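Local atomic coordinates of Cow rumen GH26 endo-mannanase (Metagenome, PDB entry 6UEH), a protein that probably hydrolyses internal beta-1,4-mannosidic linkages of mannans such as galactomannan, using a GH26 catalytic barrel joined to a CBM6-like accessory domain. Residues P9-A14 / T127-E132; F51-K56 / N112-K117; M60-A65 / D99-M104; I80-I85 / H105-G110. All blocks are in the same frame, centred on the assembly; numbering follows the deposited sequence.

Interaction 1: P9-A14 / T127-E132; sequences PYTIEA and TITVEE. With CA (calcium ion), chain B.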
loop_
_atom_site.group_PDB
_atom_site.type_symbol
_atom_site.label_atom_id
_atom_site.label_comp_id
_atom_site.label_asym_id
_atom_site.label_seq_id
_atom_site.Cartn_x
_atom_site.Cartn_y
_atom_site.Cartn_z
ATOM N N PRO A 9 -28.561 13.935 3.534
ATOM C CA PRO A 9 -27.649 14.476 2.516
ATOM C C PRO A 9 -27.791 15.984 2.319
ATOM O O PRO A 9 -28.868 16.549 2.505
ATOM C CB PRO A 9 -28.054 13.722 1.247
ATOM C CG PRO A 9 -29.479 13.363 1.468
ATOM C CD PRO A 9 -29.603 13.081 2.939
ATOM N N TYR A 10 -26.687 16.622 1.955
ATOM C CA TYR A 10 -26.635 18.070 1.837
ATOM C C TYR A 10 -26.232 18.474 0.427
ATOM O O TYR A 10 -25.143 18.141 -0.031
ATOM C CB TYR A 10 -25.654 18.642 2.860
ATOM C CG TYR A 10 -25.519 20.143 2.830
ATOM C CD1 TYR A 10 -26.554 20.961 3.258
ATOM C CD2 TYR A 10 -24.346 20.743 2.393
ATOM C CE1 TYR A 10 -26.432 22.334 3.239
ATOM C CE2 TYR A 10 -24.213 22.116 2.374
ATOM C CZ TYR A 10 -25.260 22.906 2.800
ATOM O OH TYR A 10 -25.134 24.276 2.781
ATOM N N THR A 11 -27.122 19.180 -0.261
ATOM C CA THR A 11 -26.846 19.637 -1.616
ATOM C C THR A 11 -26.990 21.149 -1.718
ATOM O O THR A 11 -27.975 21.723 -1.255
ATOM C CB THR A 11 -27.782 18.968 -2.643
ATOM O OG1 THR A 11 -27.594 17.549 -2.609
ATOM C CG2 THR A 11 -27.489 19.473 -4.048
ATOM N N ILE A 12 -25.994 21.790 -2.317
ATOM C CA ILE A 12 -26.064 23.218 -2.588
ATOM C C ILE A 12 -25.901 23.521 -4.068
ATOM O O ILE A 12 -25.247 22.771 -4.799
ATOM C CB ILE A 12 -24.984 23.992 -1.834
ATOM C CG1 ILE A 12 -23.615 23.376 -2.115
ATOM C CG2 ILE A 12 -25.271 23.990 -0.359
ATOM C CD1 ILE A 12 -22.486 24.290 -1.800
ATOM N N GLU A 13 -26.497 24.624 -4.504
ATOM C CA GLU A 13 -26.194 25.163 -5.818
ATOM C C GLU A 13 -24.799 25.765 -5.744
ATOM O O GLU A 13 -24.517 26.568 -4.858
ATOM C CB GLU A 13 -27.228 26.209 -6.240
ATOM C CG GLU A 13 -28.657 25.689 -6.287
ATOM C CD GLU A 13 -28.904 24.742 -7.447
ATOM O OE1 GLU A 13 -28.073 24.708 -8.378
ATOM O OE2 GLU A 13 -29.931 24.029 -7.431
ATOM N N ALA A 14 -23.918 25.365 -6.653
ATOM C CA ALA A 14 -22.532 25.817 -6.583
ATOM C C ALA A 14 -22.437 27.322 -6.805
ATOM O O ALA A 14 -21.530 27.974 -6.288
ATOM C CB ALA A 14 -21.677 25.076 -7.586
ATOM N N THR A 127 -24.097 21.779 -9.073
ATOM C CA THR A 127 -24.438 21.528 -7.679
ATOM C C THR A 127 -23.323 20.743 -7.000
ATOM O O THR A 127 -22.495 20.120 -7.665
ATOM C CB THR A 127 -25.753 20.735 -7.534
ATOM O OG1 THR A 127 -25.629 19.482 -8.215
ATOM C CG2 THR A 127 -26.930 21.511 -8.117
ATOM N N ILE A 128 -23.307 20.779 -5.673
ATOM C CA ILE A 128 -22.364 19.997 -4.883
ATOM C C ILE A 128 -23.141 19.241 -3.809
ATOM O O ILE A 128 -24.042 19.799 -3.184
ATOM C CB ILE A 128 -21.288 20.889 -4.236
ATOM C CG1 ILE A 128 -20.572 21.720 -5.305
ATOM C CG2 ILE A 128 -20.296 20.047 -3.444
ATOM C CD1 ILE A 128 -19.810 22.909 -4.751
ATOM N N THR A 129 -22.801 17.972 -3.606
ATOM C CA THR A 129 -23.529 17.135 -2.658
ATOM C C THR A 129 -22.598 16.481 -1.642
ATOM O O THR A 129 -21.580 15.889 -2.006
ATOM C CB THR A 129 -24.336 16.038 -3.389
ATOM O OG1 THR A 129 -25.355 16.651 -4.187
ATOM C CG2 THR A 129 -24.991 15.091 -2.398
ATOM N N VAL A 130 -22.950 16.602 -0.365
ATOM C CA VAL A 130 -22.207 15.952 0.707
ATOM C C VAL A 130 -23.096 14.939 1.424
ATOM O O VAL A 130 -24.173 15.281 1.915
ATOM C CB VAL A 130 -21.669 16.973 1.728
ATOM C CG1 VAL A 130 -20.830 16.276 2.788
ATOM C CG2 VAL A 130 -20.854 18.050 1.026
ATOM N N GLU A 131 -22.639 13.693 1.475
ATOM C CA GLU A 131 -23.377 12.618 2.133
ATOM C C GLU A 131 -22.508 11.927 3.172
ATOM O O GLU A 131 -21.283 11.984 3.094
ATOM C CB GLU A 131 -23.858 11.593 1.107
ATOM C CG GLU A 131 -24.803 12.148 0.062
ATOM C CD GLU A 131 -24.919 11.245 -1.146
ATOM O OE1 GLU A 131 -26.021 10.712 -1.394
ATOM O OE2 GLU A 131 -23.905 11.072 -1.854
ATOM N N GLU A 132 -23.140 11.270 4.141
ATOM C CA GLU A 132 -22.401 10.400 5.044
ATOM C C GLU A 132 -21.755 9.292 4.217
ATOM O O GLU A 132 -22.391 8.726 3.328
ATOM C CB GLU A 132 -23.316 9.827 6.127
ATOM C CG GLU A 132 -23.814 10.882 7.104
ATOM C CD GLU A 132 -24.820 10.340 8.100
ATOM O OE1 GLU A 132 -25.355 9.236 7.868
ATOM O OE2 GLU A 132 -25.079 11.021 9.113
HETATM CA CA CA B . -26.827 25.339 -10.266
#
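Glu13 and Thr127 sit side by side on one face of an antiparallel ladder, pointing the same way, and the glutamate reaches past the threonine to a calcium ion. From CB, already 4.1 Å from the metal, the chain turns at its second torsion (chi2 -72°), which brings CD to 3.8 Å from Thr127 CG2. Beyond CD the carboxylate divides its work: Glu13 OE1 binds the calcium at 2.4 Å and lies 3.4 Å from Thr127 CG2, while Glu13 OE2 is satisfied by a hydrogen bond outside the two strands. Glu15, Ser37, Gly40 and Asp126 complete the metal site. Further along this face Thr11 and Thr129 cross obliquely and share a hydrogen bond between their OG1 atoms at 2.9 Å. Ile12 and Ile128 form a hydrogen-bonded pair whose side chains lie alongside each other on the opposite face, Ile12 CG1 to Ile128 CB 4.0 Å. Their two backbone bonds, and the pair joining Tyr10 to Val130, zip strand 10-13 along the edge of strand 123-132. In this CBM6-like beta-sandwich, strand 123-132 also pairs with strand 59-69 through Thr129 and Glu131. Since Asp126, just before Thr127, also binds calcium, the ion clasps the end of the same ladder, consistent with a structural role; the carboxylate supplies negative charge that probably offsets part of the cation's.

Interaction 2: F51-K56 / N112-K117; sequences FNVTVK and NKVSFK
Asn112 N is gripped by two oxygens of strand 49-55, Val53 O at 2.8 Å and Asn52 OD1 at 3.2 Å, both weak bonds bent to about 127°. Val53 O in turn takes a second weak bond from Asn112 ND2, whose stronger partner is Asn108 O. The Asn52 amide is held by its other end: ND2 donates to Thr54 OG1 at 2.9 Å, nearly straight and only 6° out of the amide plane, which steers OD1 toward the opposing backbone. Antiparallel pairing continues from here: Val53 N bonds Asn112 O, and Phe51 and Val114 exchange two backbone bonds, of which Val114 N to Phe51 O is 2.8 Å. Here strand 49-55 forms one edge of the four-stranded sheet of the CBM6-like beta-sandwich, and strand 110-117 beside it pairs with strand 76-82 through Ser115 and with the turn after it through Lys113 and Asn83. On the face shared by Phe51, Val53 and Val114 the contact is mainly apolar, with the Asn112 amide at one end. With chi1 at 65°, Phe51 CG stands between its own backbone N and carbonyl carbon, and the ring runs alongside Val114, whose CB sits over one ring face, 4.0 Å from the centroid and offset toward the rim, in a CH-pi contact. Val114 CG1 touches the Phe51 CE1 corner at 3.7 Å, while Val114 CG2 meets Val53 CG2 at 4.1 Å. Ile128 and Val130 of the facing sheet also pack on Phe51, and Phe116 meets the Phe102 ring edge-to-face.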
loop_
_atom_site.group_PDB
_atom_site.type_symbol
_atom_site.label_atom_id
_atom_site.label_comp_id
_atom_site.label_asym_id
_atom_site.label_seq_id
_atom_site.Cartn_x
_atom_site.Cartn_y
_atom_site.Cartn_z
ATOM N N PHE A 51 -17.956 26.410 0.622
ATOM C CA PHE A 51 -19.127 26.390 1.488
ATOM C C PHE A 51 -18.764 25.691 2.790
ATOM O O PHE A 51 -17.736 25.015 2.875
ATOM C CB PHE A 51 -20.307 25.690 0.809
ATOM C CG PHE A 51 -20.078 24.229 0.532
ATOM C CD1 PHE A 51 -19.298 23.825 -0.542
ATOM C CD2 PHE A 51 -20.665 23.257 1.330
ATOM C CE1 PHE A 51 -19.094 22.481 -0.805
ATOM C CE2 PHE A 51 -20.464 21.912 1.071
ATOM C CZ PHE A 51 -19.677 21.522 0.005
ATOM N N ASN A 52 -19.605 25.857 3.803
ATOM C CA ASN A 52 -19.342 25.268 5.107
ATOM C C ASN A 52 -20.199 24.047 5.410
ATOM O O ASN A 52 -21.376 23.988 5.049
ATOM C CB ASN A 52 -19.545 26.312 6.205
ATOM C CG ASN A 52 -19.506 25.707 7.594
ATOM O OD1 ASN A 52 -18.436 25.393 8.117
ATOM N ND2 ASN A 52 -20.678 25.533 8.199
ATOM N N VAL A 53 -19.584 23.069 6.068
ATOM C CA VAL A 53 -20.304 21.950 6.656
ATOM C C VAL A 53 -19.915 21.841 8.124
ATOM O O VAL A 53 -18.730 21.808 8.457
ATOM C CB VAL A 53 -20.000 20.617 5.945
ATOM C CG1 VAL A 53 -20.784 19.485 6.595
ATOM C CG2 VAL A 53 -20.332 20.713 4.468
ATOM N N THR A 54 -20.911 21.798 9.001
ATOM C CA THR A 54 -20.660 21.683 10.433
ATOM C C THR A 54 -21.136 20.330 10.950
ATOM O O THR A 54 -22.273 19.927 10.694
ATOM C CB THR A 54 -21.352 22.814 11.218
ATOM O OG1 THR A 54 -20.883 24.080 10.741
ATOM C CG2 THR A 54 -21.051 22.701 12.705
ATOM N N VAL A 55 -20.261 19.626 11.667
ATOM C CA VAL A 55 -20.594 18.307 12.203
ATOM C C VAL A 55 -20.324 18.230 13.705
ATOM O O VAL A 55 -19.487 18.966 14.232
ATOM C CB VAL A 55 -19.803 17.184 11.488
ATOM C CG1 VAL A 55 -20.118 17.172 10.002
ATOM C CG2 VAL A 55 -18.309 17.350 11.714
ATOM N N LYS A 56 -21.034 17.335 14.389
ATOM C CA LYS A 56 -20.883 17.173 15.834
ATOM C C LYS A 56 -19.606 16.422 16.198
ATOM O O LYS A 56 -18.989 16.690 17.233
ATOM C CB LYS A 56 -22.089 16.438 16.428
ATOM C CG LYS A 56 -23.416 17.168 16.291
ATOM C CD LYS A 56 -24.463 16.579 17.237
ATOM C CE LYS A 56 -25.834 17.202 17.017
ATOM N NZ LYS A 56 -26.818 16.766 18.051
ATOM N N ASN A 112 -16.320 23.128 8.927
ATOM C CA ASN A 112 -15.413 22.651 7.891
ATOM C C ASN A 112 -15.607 23.434 6.599
ATOM O O ASN A 112 -16.690 23.421 6.015
ATOM C CB ASN A 112 -15.620 21.157 7.626
ATOM C CG ASN A 112 -15.233 20.293 8.811
ATOM O OD1 ASN A 112 -14.117 19.775 8.878
ATOM N ND2 ASN A 112 -16.157 20.133 9.754
ATOM N N LYS A 113 -14.560 24.121 6.156
ATOM C CA LYS A 113 -14.625 24.825 4.885
ATOM C C LYS A 113 -14.305 23.861 3.756
ATOM O O LYS A 113 -13.177 23.387 3.638
ATOM C CB LYS A 113 -13.662 26.013 4.863
ATOM C CG LYS A 113 -13.746 26.843 3.587
ATOM C CD LYS A 113 -12.819 28.050 3.646
ATOM C CE LYS A 113 -13.032 28.969 2.452
ATOM N NZ LYS A 113 -12.146 30.163 2.495
ATOM N N VAL A 114 -15.306 23.554 2.940
ATOM C CA VAL A 114 -15.095 22.717 1.769
ATOM C C VAL A 114 -14.890 23.606 0.553
ATOM O O VAL A 114 -15.771 24.389 0.194
ATOM C CB VAL A 114 -16.278 21.764 1.525
ATOM C CG1 VAL A 114 -15.970 20.828 0.360
ATOM C CG2 VAL A 114 -16.586 20.973 2.790
ATOM N N SER A 115 -13.725 23.489 -0.077
ATOM C CA SER A 115 -13.384 24.355 -1.200
ATOM C C SER A 115 -13.040 23.582 -2.463
ATOM O O SER A 115 -12.518 22.469 -2.406
ATOM C CB SER A 115 -12.201 25.260 -0.840
ATOM O OG SER A 115 -12.486 26.062 0.290
ATOM N N PHE A 116 -13.338 24.185 -3.606
ATOM C CA PHE A 116 -12.720 23.772 -4.851
ATOM C C PHE A 116 -11.709 24.840 -5.224
ATOM O O PHE A 116 -12.070 25.990 -5.465
ATOM C CB PHE A 116 -13.759 23.565 -5.952
ATOM C CG PHE A 116 -14.617 22.356 -5.739
ATOM C CD1 PHE A 116 -14.135 21.093 -6.034
ATOM C CD2 PHE A 116 -15.899 22.478 -5.226
ATOM C CE1 PHE A 116 -14.919 19.973 -5.831
ATOM C CE2 PHE A 116 -16.684 21.365 -5.021
ATOM C CZ PHE A 116 -16.195 20.111 -5.325
ATOM N N LYS A 117 -10.437 24.458 -5.239
ATOM C CA LYS A 117 -9.355 25.401 -5.478
ATOM C C LYS A 117 -8.984 25.443 -6.956
ATOM O O LYS A 117 -9.186 24.465 -7.678
ATOM C CB LYS A 117 -8.135 25.036 -4.625
ATOM C CG LYS A 117 -8.389 25.116 -3.124
ATOM C CD LYS A 117 -7.127 24.829 -2.322
ATOM C CE LYS A 117 -7.347 25.072 -0.834
ATOM N NZ LYS A 117 -6.106 24.834 -0.035
#

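Interaction 3: M60-A65 / D99-M104; sequences MYQFTA and DFDFGM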
loop_
_atom_site.group_PDB
_atom_site.type_symbol
_atom_site.label_atom_id
_atom_site.label_comp_id
_atom_site.label_asym_id
_atom_site.label_seq_id
_atom_site.Cartn_x
_atom_site.Cartn_y
_atom_site.Cartn_z
ATOM N N MET A 60 -16.376 10.499 8.314
ATOM C CA MET A 60 -16.069 10.459 6.888
ATOM C C MET A 60 -17.302 10.796 6.060
ATOM O O MET A 60 -18.409 10.353 6.368
ATOM C CB MET A 60 -15.523 9.088 6.489
ATOM C CG MET A 60 -14.210 8.727 7.165
ATOM S SD MET A 60 -12.875 9.853 6.714
ATOM C CE MET A 60 -12.572 9.365 5.020
ATOM N N TYR A 61 -17.102 11.577 5.004
ATOM C CA TYR A 61 -18.213 12.052 4.188
ATOM C C TYR A 61 -17.914 11.952 2.694
ATOM O O TYR A 61 -16.787 12.182 2.256
ATOM C CB TYR A 61 -18.562 13.492 4.574
ATOM C CG TYR A 61 -19.218 13.589 5.932
ATOM C CD1 TYR A 61 -18.456 13.653 7.093
ATOM C CD2 TYR A 61 -20.600 13.593 6.054
ATOM C CE1 TYR A 61 -19.053 13.728 8.336
ATOM C CE2 TYR A 61 -21.208 13.668 7.293
ATOM C CZ TYR A 61 -20.431 13.734 8.431
ATOM O OH TYR A 61 -21.034 13.808 9.665
ATOM N N GLN A 62 -18.936 11.593 1.923
ATOM C CA GLN A 62 -18.812 11.437 0.481
ATOM C C GLN A 62 -19.084 12.753 -0.243
ATOM O O GLN A 62 -20.092 13.418 0.008
ATOM C CB GLN A 62 -19.772 10.354 -0.017
ATOM C CG GLN A 62 -19.874 10.252 -1.531
ATOM C CD GLN A 62 -18.593 9.758 -2.170
ATOM O OE1 GLN A 62 -17.999 8.780 -1.716
ATOM N NE2 GLN A 62 -18.160 10.434 -3.228
ATOM N N PHE A 63 -18.180 13.123 -1.143
ATOM C CA PHE A 63 -18.310 14.369 -1.888
ATOM C C PHE A 63 -18.562 14.106 -3.367
ATOM O O PHE A 63 -17.786 13.420 -4.032
ATOM C CB PHE A 63 -17.062 15.233 -1.701
ATOM C CG PHE A 63 -16.864 15.697 -0.289
ATOM C CD1 PHE A 63 -16.262 14.871 0.649
ATOM C CD2 PHE A 63 -17.296 16.950 0.108
ATOM C CE1 PHE A 63 -16.090 15.290 1.952
ATOM C CE2 PHE A 63 -17.126 17.375 1.410
ATOM C CZ PHE A 63 -16.520 16.546 2.333
ATOM N N THR A 64 -19.663 14.651 -3.869
ATOM C CA THR A 64 -20.040 14.492 -5.265
ATOM C C THR A 64 -20.486 15.845 -5.811
ATOM O O THR A 64 -20.982 16.688 -5.064
ATOM C CB THR A 64 -21.168 13.453 -5.428
ATOM O OG1 THR A 64 -20.864 12.292 -4.645
ATOM C CG2 THR A 64 -21.335 13.043 -6.887
ATOM N N ALA A 65 -20.295 16.063 -7.106
ATOM C CA ALA A 65 -20.733 17.308 -7.717
ATOM C C ALA A 65 -21.175 17.088 -9.155
ATOM O O ALA A 65 -20.643 16.224 -9.855
ATOM C CB ALA A 65 -19.625 18.350 -7.653
ATOM N N ASP A 99 -22.204 13.824 -13.088
ATOM C CA ASP A 99 -21.833 13.577 -11.698
ATOM C C ASP A 99 -20.390 13.101 -11.615
ATOM O O ASP A 99 -19.996 12.174 -12.321
ATOM C CB ASP A 99 -22.757 12.543 -11.054
ATOM C CG ASP A 99 -24.060 13.142 -10.577
ATOM O OD1 ASP A 99 -24.096 14.364 -10.326
ATOM O OD2 ASP A 99 -25.047 12.389 -10.445
ATOM N N PHE A 100 -19.602 13.740 -10.756
ATOM C CA PHE A 100 -18.225 13.319 -10.538
ATOM C C PHE A 100 -17.987 13.003 -9.066
ATOM O O PHE A 100 -18.429 13.738 -8.186
ATOM C CB PHE A 100 -17.240 14.391 -11.013
ATOM C CG PHE A 100 -15.807 13.938 -10.995
ATOM C CD1 PHE A 100 -15.274 13.247 -12.072
ATOM C CD2 PHE A 100 -14.999 14.186 -9.898
ATOM C CE1 PHE A 100 -13.961 12.818 -12.058
ATOM C CE2 PHE A 100 -13.684 13.758 -9.876
ATOM C CZ PHE A 100 -13.164 13.075 -10.958
ATOM N N ASP A 101 -17.282 11.903 -8.815
ATOM C CA ASP A 101 -16.975 11.447 -7.462
ATOM C C ASP A 101 -15.690 12.099 -6.963
ATOM O O ASP A 101 -14.599 11.796 -7.449
ATOM C CB ASP A 101 -16.863 9.915 -7.444
ATOM C CG ASP A 101 -16.505 9.353 -6.074
ATOM O OD1 ASP A 101 -16.593 10.079 -5.060
ATOM O OD2 ASP A 101 -16.146 8.158 -6.014
ATOM N N PHE A 102 -15.825 13.000 -5.994
ATOM C CA PHE A 102 -14.673 13.685 -5.420
ATOM C C PHE A 102 -14.200 13.019 -4.128
ATOM O O PHE A 102 -13.516 13.641 -3.317
ATOM C CB PHE A 102 -14.996 15.162 -5.165
ATOM C CG PHE A 102 -14.928 16.020 -6.400
ATOM C CD1 PHE A 102 -13.703 16.365 -6.952
ATOM C CD2 PHE A 102 -16.083 16.487 -7.003
ATOM C CE1 PHE A 102 -13.634 17.152 -8.088
ATOM C CE2 PHE A 102 -16.020 17.279 -8.138
ATOM C CZ PHE A 102 -14.793 17.612 -8.681
ATOM N N GLY A 103 -14.579 11.757 -3.941
ATOM C CA GLY A 103 -14.035 10.933 -2.873
ATOM C C GLY A 103 -14.669 11.065 -1.500
ATOM O O GLY A 103 -15.558 11.890 -1.279
ATOM N N MET A 104 -14.208 10.227 -0.577
ATOM C CA MET A 104 -14.649 10.277 0.812
ATOM C C MET A 104 -13.547 10.888 1.658
ATOM O O MET A 104 -12.411 10.417 1.636
ATOM C CB MET A 104 -14.995 8.886 1.339
ATOM C CG MET A 104 -15.512 7.919 0.298
ATOM S SD MET A 104 -15.715 6.270 1.001
ATOM C CE MET A 104 -16.092 5.326 -0.475
HETATM O O HOH W 1 -16.167 7.423 -3.072
#
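Phe63 faces two consecutive residues of strand 97-107, Phe102 and Gly103, so the backbone bonds step by one residue: Phe63 N donates to Gly103 O at 2.9 Å and Phe63 O accepts from Phe102 N at 2.8 Å. This is a beta bulge, and Gly103 carries its positive phi of 84°. Past it, Ala65 and Phe100 form an ordinary hydrogen-bonded pair. Polar side chains gather on the face of Gln62 and Thr64. Asp101 OD1 accepts from Gly103 N at 2.9 Å, met from above the carboxylate plane, which makes an Asx turn across the bulge. Gln62 NE2 also reaches Asp101 OD1, the two side chains crossing at about a right angle with their amide and carboxylate planes 53° apart, though at 2.4 Å the modelled bond is improbably short and its exact geometry doubtful. A water links Gln62 OE1 to Asp101 OD2. Apolar packing fills the other face, within the CBM6-like sandwich. Ala65 CB lies at the edge of the Phe102 ring, 3.8 Å from CE2, and Phe63 CB meets Phe102 CB at 4.0 Å. Phe100 CD2 sits over the centre of a Phe102 face, 3.5 Å above its plane. At the other end Met60, its chain folded back at both later torsions, sets CE 3.5 Å from Met104 O. The Asx turn thus satisfies Gly103 N within its own strand, and this donor probably helps to stabilise the negative charge of Asp101.

Interaction 4: I80-I85 / H105-G110; sequences ISVNGI and HRLNKG
Val82 and Leu107 meet across the interior of the CBM6-like beta-sandwich, where strand 76-82 of the four-stranded sheet packs on strand 97-107 of the sheet facing it. No hydrogen bond joins the two segments. With chi1 at 177°, Val82 CG1 points to the facing strand, 3.7 Å from Leu107 CD2 and 3.5 Å from Arg106 O, the valine and leucine side chains crossing at about a right angle. Val82 CG2 lies 4.4 Å from His105 CB. One inward-facing position earlier, Ile80 CG2 comes obliquely to the imidazole, 4.2 Å from His105 NE2. That nitrogen is held by the carbonyl of Phe102, and Tyr87 stacks on the ring, which together probably limit its rotation. Val53, Val55, Tyr61 and Phe63 also pack on Leu107. Beyond the packed layer, a type II' turn from Val82 to Ile85 ends the strand; Val82 N bonds Ile85 O at 2.9 Å and Ile85 N returns to Val82 O at 3.0 Å. Asn83 OD1 secures the turn to Lys113 N. Leading away from the contact, extended Arg106 reaches salt bridges with Asp58 and with Glu441 of the GH26 domain, linking the two domains. Its NE donates to Asn108 OD1 at 2.8 Å, in the carbonyl plane but tilted 29° from that of the guanidinium.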
loop_
_atom_site.group_PDB
_atom_site.type_symbol
_atom_site.label_atom_id
_atom_site.label_comp_id
_atom_site.label_asym_id
_atom_site.label_seq_id
_atom_site.Cartn_x
_atom_site.Cartn_y
_atom_site.Cartn_z
ATOM N N ILE A 80 -10.240 19.380 -4.588
ATOM C CA ILE A 80 -11.200 19.600 -3.517
ATOM C C ILE A 80 -10.421 19.687 -2.212
ATOM O O ILE A 80 -9.408 19.009 -2.032
ATOM C CB ILE A 80 -12.284 18.493 -3.452
ATOM C CG1 ILE A 80 -13.380 18.874 -2.447
ATOM C CG2 ILE A 80 -11.668 17.130 -3.136
ATOM C CD1 ILE A 80 -14.590 17.964 -2.480
ATOM N N SER A 81 -10.876 20.551 -1.314
ATOM C CA SER A 81 -10.131 20.831 -0.103
ATOM C C SER A 81 -11.046 20.891 1.109
ATOM O O SER A 81 -12.104 21.518 1.069
ATOM C CB SER A 81 -9.361 22.145 -0.254
ATOM O OG SER A 81 -8.637 22.460 0.920
ATOM N N VAL A 82 -10.639 20.219 2.180
ATOM C CA VAL A 82 -11.351 20.307 3.444
ATOM C C VAL A 82 -10.466 21.031 4.443
ATOM O O VAL A 82 -9.448 20.495 4.891
ATOM C CB VAL A 82 -11.741 18.927 3.989
ATOM C CG1 VAL A 82 -12.425 19.070 5.340
ATOM C CG2 VAL A 82 -12.649 18.210 3.001
ATOM N N ASN A 83 -10.872 22.251 4.782
ATOM C CA ASN A 83 -10.062 23.161 5.576
ATOM C C ASN A 83 -8.680 23.316 4.947
ATOM O O ASN A 83 -8.560 23.880 3.859
ATOM C CB ASN A 83 -9.977 22.684 7.030
ATOM C CG ASN A 83 -11.297 22.861 7.773
ATOM O OD1 ASN A 83 -11.985 23.868 7.601
ATOM N ND2 ASN A 83 -11.657 21.879 8.592
ATOM N N GLY A 84 -7.646 22.802 5.603
ATOM C CA GLY A 84 -6.290 22.977 5.107
ATOM C C GLY A 84 -5.749 21.850 4.241
ATOM O O GLY A 84 -4.631 21.940 3.729
ATOM N N ILE A 85 -6.537 20.794 4.067
ATOM C CA ILE A 85 -6.068 19.595 3.375
ATOM C C ILE A 85 -6.606 19.515 1.948
ATOM O O ILE A 85 -7.802 19.689 1.724
ATOM C CB ILE A 85 -6.471 18.322 4.145
ATOM C CG1 ILE A 85 -6.022 18.425 5.606
ATOM C CG2 ILE A 85 -5.885 17.080 3.487
ATOM C CD1 ILE A 85 -6.441 17.249 6.462
ATOM N N HIS A 105 -13.877 11.934 2.405
ATOM C CA HIS A 105 -12.861 12.640 3.170
ATOM C C HIS A 105 -13.342 12.988 4.571
ATOM O O HIS A 105 -14.541 13.054 4.840
ATOM C CB HIS A 105 -12.425 13.894 2.415
ATOM C CG HIS A 105 -12.027 13.622 0.999
ATOM N ND1 HIS A 105 -10.921 12.867 0.673
ATOM C CD2 HIS A 105 -12.604 13.971 -0.174
ATOM C CE1 HIS A 105 -10.824 12.777 -0.641
ATOM N NE2 HIS A 105 -11.833 13.439 -1.179
ATOM N N ARG A 106 -12.383 13.196 5.463
ATOM C CA ARG A 106 -12.675 13.428 6.866
ATOM C C ARG A 106 -13.179 14.843 7.118
ATOM O O ARG A 106 -12.548 15.822 6.718
ATOM C CB ARG A 106 -11.424 13.153 7.705
ATOM C CG ARG A 106 -11.585 13.341 9.201
ATOM C CD ARG A 106 -10.366 12.770 9.913
ATOM N NE ARG A 106 -10.349 13.056 11.344
ATOM C CZ ARG A 106 -9.463 12.540 12.189
ATOM N NH1 ARG A 106 -8.531 11.707 11.743
ATOM N NH2 ARG A 106 -9.510 12.852 13.478
ATOM N N LEU A 107 -14.338 14.938 7.759
ATOM C CA LEU A 107 -14.787 16.195 8.335
ATOM C C LEU A 107 -14.547 16.130 9.833
ATOM O O LEU A 107 -14.804 15.105 10.466
ATOM C CB LEU A 107 -16.263 16.460 8.039
ATOM C CG LEU A 107 -16.665 16.650 6.577
ATOM C CD1 LEU A 107 -18.110 17.104 6.494
ATOM C CD2 LEU A 107 -15.749 17.640 5.883
ATOM N N ASN A 108 -14.045 17.218 10.401
ATOM C CA ASN A 108 -13.732 17.237 11.819
ATOM C C ASN A 108 -14.748 18.040 12.622
ATOM O O ASN A 108 -15.440 18.902 12.077
ATOM C CB ASN A 108 -12.320 17.779 12.028
ATOM C CG ASN A 108 -11.254 16.814 11.540
ATOM O OD1 ASN A 108 -11.285 15.627 11.863
ATOM N ND2 ASN A 108 -10.321 17.312 10.738
ATOM N N LYS A 109 -14.834 17.727 13.914
ATOM C CA LYS A 109 -15.765 18.371 14.838
ATOM C C LYS A 109 -15.803 19.888 14.675
ATOM O O LYS A 109 -14.771 20.557 14.732
ATOM C CB LYS A 109 -15.393 18.013 16.279
ATOM C CG LYS A 109 -16.323 18.591 17.329
ATOM C CD LYS A 109 -15.913 18.141 18.722
ATOM C CE LYS A 109 -16.907 18.611 19.771
ATOM N NZ LYS A 109 -18.272 18.064 19.527
ATOM N N GLY A 110 -17.000 20.422 14.456
ATOM C CA GLY A 110 -17.166 21.847 14.247
ATOM C C GLY A 110 -17.263 22.221 12.779
ATOM O O GLY A 110 -17.719 21.431 11.953
#

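How the interactions relate
From the N terminus, segments 9-14, 51-56, 60-65 and 80-85 open interactions 1 to 4 in turn. Segment 99-104 then closes interaction 3 and 105-110, next on the same strand, closes interaction 4; because 80-85 falls between 60-65 and 99-104, these two cross. Residues 112-117 close interaction 2 around both, and 127-132 closes interaction 1 around all three. Interactions 1 and 3 build one sheet, joined by pairing of strands 59-69 and 123-132, whereas interaction 2 forms an edge of the other. Interaction 4 ties the sheets together, while interactions 1 and 2 also pack on each other across the sandwich.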